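Local atomic coordinates of uncharacterized protein (Parabacteroides distasonis, PDB entry 4Q34), a protein that belongs to the alpha/beta hydrolase family and is probably an esterase, though its substrate is not known. Residues 264-269 with 283-288. Residues are numbered along the deposited sequence; the frame is centred on the assembly and turned at random.
Sequences RRLRLM and VTVIHL
Where Leu266 and Met269 meet Val285 and His287, the helix segment 264-269 runs roughly antiparallel to strand 283-287, its axis 9.5 Å away and the two directions 150° apart, in the returning half of the beta-alpha-beta unit formed by strand 242-246, helix 257-277 and strand 283-287. Leu266 spreads its two methyl groups over two strand residues. Leu266 CD1 meets Val285 CG1 at 3.8 Å, while CD2 sits over one face of the His287 imidazole, a CH-pi contact 3.8 Å from Leu266 CD2 to the ring centroid. The His287 ring is swung out opposite the residue's own nitrogen (chi1 -178°), which brings its face under the leucine methyl. Two residues earlier on the strand, compact, branched Val285 suits the close approach to the helix backbone: its CG2 lies 3.7 Å from Met269 O. Met269, present as selenomethionine, offers its CB to Val285 but carries its selenium end away, the side chain reaching Ile244 and Tyr246 of the neighbouring strand. Imidazole fits a mixed setting, since its face accepts a methyl while ND1 hydrogen-bonds Glu290. Replacing His287 by an alanine would probably leave Leu266 CD2 without the ring it packs on and Glu290 without this partner. Helix and strand thus adhere by dispersion and one CH-pi contact, while His287 ND1 is engaged by Glu290 beyond the strand.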
ATOM      1  N   ARG A 264      28.104   6.035  15.071  1.00 24.19           N
ATOM      2  CA  ARG A 264      29.039   6.499  14.030  1.00 24.66           C
ATOM      3  C   ARG A 264      28.354   7.465  13.072  1.00 24.13           C
ATOM      4  O   ARG A 264      28.978   8.451  12.633  1.00 22.34           O
ATOM      5  CB  ARG A 264      29.588   5.346  13.178  1.00 29.67           C
ATOM      6  CG  ARG A 264      30.101   4.138  13.946  1.00 39.28           C
ATOM      7  CD  ARG A 264      30.684   3.117  12.970  1.00 50.32           C
ATOM      8  NE  ARG A 264      32.126   3.228  12.943  1.00 61.95           N
ATOM      9  CZ  ARG A 264      32.960   2.441  13.612  1.00 60.37           C
ATOM     10  NH1 ARG A 264      32.514   1.421  14.341  1.00 70.19           N
ATOM     11  NH2 ARG A 264      34.256   2.669  13.535  1.00 66.82           N
ATOM     12  N   ARG A 265      27.082   7.195  12.772  1.00 22.98           N
ATOM     13  CA  ARG A 265      26.314   8.039  11.843  1.00 21.86           C
ATOM     14  C   ARG A 265      26.045   9.429  12.416  1.00 22.16           C
ATOM     15  O   ARG A 265      26.191  10.427  11.708  1.00 20.97           O
ATOM     16  CB  ARG A 265      25.031   7.338  11.411  1.00 21.59           C
ATOM     17  CG  ARG A 265      25.395   6.298  10.364  1.00 21.41           C
ATOM     18  CD  ARG A 265      24.279   5.310  10.157  1.00 21.98           C
ATOM     19  NE  ARG A 265      24.632   4.477   9.025  1.00 22.86           N
ATOM     20  CZ  ARG A 265      23.990   3.381   8.690  1.00 28.49           C
ATOM     21  NH1 ARG A 265      22.975   2.933   9.414  1.00 31.55           N
ATOM     22  NH2 ARG A 265      24.402   2.728   7.613  1.00 38.53           N
ATOM     23  N   LEU A 266      25.712   9.505  13.708  1.00 21.81           N
ATOM     24  CA  LEU A 266      25.547  10.793  14.361  1.00 22.49           C
ATOM     25  C   LEU A 266      26.823  11.610  14.212  1.00 22.36           C
ATOM     26  O   LEU A 266      26.775  12.753  13.760  1.00 23.14           O
ATOM     27  CB  LEU A 266      25.146  10.634  15.830  1.00 23.17           C
ATOM     28  CG  LEU A 266      25.043  11.940  16.616  1.00 23.25           C
ATOM     29  CD1 LEU A 266      24.129  12.933  15.948  1.00 24.44           C
ATOM     30  CD2 LEU A 266      24.636  11.694  18.070  1.00 24.52           C
ATOM     31  N   ARG A 267      27.957  10.995  14.547  1.00 22.90           N
ATOM     32  CA  ARG A 267      29.268  11.641  14.489  0.50 23.93           C
ATOM     33  C   ARG A 267      29.540  12.137  13.066  1.00 24.29           C
ATOM     34  O   ARG A 267      29.967  13.260  12.853  1.00 26.42           O
ATOM     35  CB  ARG A 267      30.349  10.640  14.941  0.50 27.23           C
ATOM     36  CG  ARG A 267      31.776  11.162  14.995  0.50 28.62           C
ATOM     37  CD  ARG A 267      32.789  10.005  15.108  0.50 32.22           C
ATOM     38  NE  ARG A 267      32.275   8.881  15.882  0.50 32.96           N
ATOM     39  CZ  ARG A 267      32.773   7.650  15.841  0.50 36.73           C
ATOM     40  NH1 ARG A 267      33.796   7.372  15.054  0.50 42.92           N
ATOM     41  NH2 ARG A 267      32.244   6.699  16.588  0.50 36.39           N
ATOM     42  N   LEU A 268      29.270  11.293  12.109  1.00 23.08           N
ATOM     43  CA  LEU A 268      29.540  11.595  10.707  1.00 23.63           C
ATOM     44  C   LEU A 268      28.683  12.716  10.184  1.00 22.44           C
ATOM     45  O   LEU A 268      29.179  13.575   9.475  1.00 21.86           O
ATOM     46  CB  LEU A 268      29.318  10.372   9.858  1.00 24.56           C
ATOM     47  CG  LEU A 268      29.579  10.540   8.374  1.00 26.17           C
ATOM     48  CD1 LEU A 268      30.968  11.076   8.111  1.00 30.32           C
ATOM     49  CD2 LEU A 268      29.329   9.216   7.685  1.00 31.79           C
HETATM   50  N   MSE A 269      27.403  12.713  10.536  1.00 21.89           N
HETATM   51  CA  MSE A 269      26.509  13.771  10.041  1.00 20.74           C
HETATM   52  C   MSE A 269      26.869  15.134  10.622  1.00 20.84           C
HETATM   53  O   MSE A 269      26.732  16.171   9.946  1.00 19.53           O
HETATM   54  CB  MSE A 269      25.050  13.456  10.278  1.00 21.76           C
HETATM   55  CG  MSE A 269      24.538  12.188   9.679  1.00 21.63           C
HETATM   56 SE   MSE A 269      25.219  11.868   7.884  0.75 28.99          SE
HETATM   57  CE  MSE A 269      23.941  12.900   6.871  1.00 28.87           C
ATOM     58  N   VAL A 283      22.731  23.240   7.353  1.00 20.03           N
ATOM     59  CA  VAL A 283      22.477  21.901   7.807  1.00 18.03           C
ATOM     60  C   VAL A 283      22.525  21.872   9.330  1.00 19.09           C
ATOM     61  O   VAL A 283      23.473  22.354   9.914  1.00 22.18           O
ATOM     62  CB  VAL A 283      23.530  20.931   7.244  1.00 19.53           C
ATOM     63  CG1 VAL A 283      23.193  19.511   7.631  1.00 21.37           C
ATOM     64  CG2 VAL A 283      23.663  21.109   5.731  1.00 20.05           C
ATOM     65  N   THR A 284      21.487  21.319   9.921  1.00 17.56           N
ATOM     66  CA  THR A 284      21.335  21.230  11.385  1.00 20.11           C
ATOM     67  C   THR A 284      21.238  19.764  11.727  1.00 20.09           C
ATOM     68  O   THR A 284      20.483  19.021  11.087  1.00 20.45           O
ATOM     69  CB  THR A 284      20.043  21.948  11.812  1.00 21.35           C
ATOM     70  OG1 THR A 284      20.095  23.327  11.401  1.00 23.11           O
ATOM     71  CG2 THR A 284      19.846  21.903  13.317  1.00 26.92           C
ATOM     72  N   VAL A 285      22.000  19.342  12.735  1.00 18.77           N
ATOM     73  CA  VAL A 285      21.901  18.007  13.241  1.00 19.48           C
ATOM     74  C   VAL A 285      21.475  18.071  14.691  1.00 21.65           C
ATOM     75  O   VAL A 285      22.118  18.753  15.470  1.00 23.57           O
ATOM     76  CB  VAL A 285      23.224  17.266  13.136  1.00 21.74           C
ATOM     77  CG1 VAL A 285      23.086  15.847  13.660  1.00 23.86           C
ATOM     78  CG2 VAL A 285      23.705  17.266  11.690  1.00 23.84           C
ATOM     79  N   ILE A 286      20.384  17.382  15.007  1.00 19.78           N
ATOM     80  CA  ILE A 286      19.801  17.385  16.346  1.00 22.70           C
ATOM     81  C   ILE A 286      19.791  15.985  16.924  1.00 22.62           C
ATOM     82  O   ILE A 286      19.216  15.065  16.335  1.00 22.69           O
ATOM     83  CB  ILE A 286      18.382  17.955  16.279  1.00 24.81           C
ATOM     84  CG1 ILE A 286      18.485  19.459  16.023  1.00 27.20           C
ATOM     85  CG2 ILE A 286      17.640  17.683  17.581  1.00 25.81           C
ATOM     86  CD1 ILE A 286      17.212  20.098  15.592  1.00 30.95           C
ATOM     87  N   HIS A 287      20.429  15.820  18.079  1.00 21.93           N
ATOM     88  CA  HIS A 287      20.402  14.582  18.798  1.00 21.28           C
ATOM     89  C   HIS A 287      19.337  14.790  19.851  1.00 22.37           C
ATOM     90  O   HIS A 287      19.485  15.629  20.764  1.00 23.67           O
ATOM     91  CB  HIS A 287      21.767  14.302  19.417  1.00 22.77           C
ATOM     92  CG  HIS A 287      21.850  12.999  20.148  1.00 22.62           C
ATOM     93  ND1 HIS A 287      22.696  12.814  21.219  1.00 26.40           N
ATOM     94  CD2 HIS A 287      21.166  11.840  20.006  1.00 21.57           C
ATOM     95  CE1 HIS A 287      22.550  11.589  21.694  1.00 25.84           C
ATOM     96  NE2 HIS A 287      21.637  10.973  20.971  1.00 22.82           N
ATOM     97  N   LEU A 288      18.255  14.039  19.730  1.00 19.46           N
ATOM     98  CA  LEU A 288      17.033  14.370  20.431  1.00 20.36           C
ATOM     99  C   LEU A 288      17.216  14.526  21.970  1.00 20.11           C
ATOM    100  O   LEU A 288      16.650  15.435  22.531  1.00 23.78           O
ATOM    101  CB  LEU A 288      15.931  13.382  20.062  1.00 19.14           C
ATOM    102  CG  LEU A 288      15.406  13.423  18.607  1.00 20.45           C
ATOM    103  CD1 LEU A 288      14.414  12.288  18.295  1.00 21.63           C
ATOM    104  CD2 LEU A 288      14.716  14.744  18.447  1.00 22.54           C
TER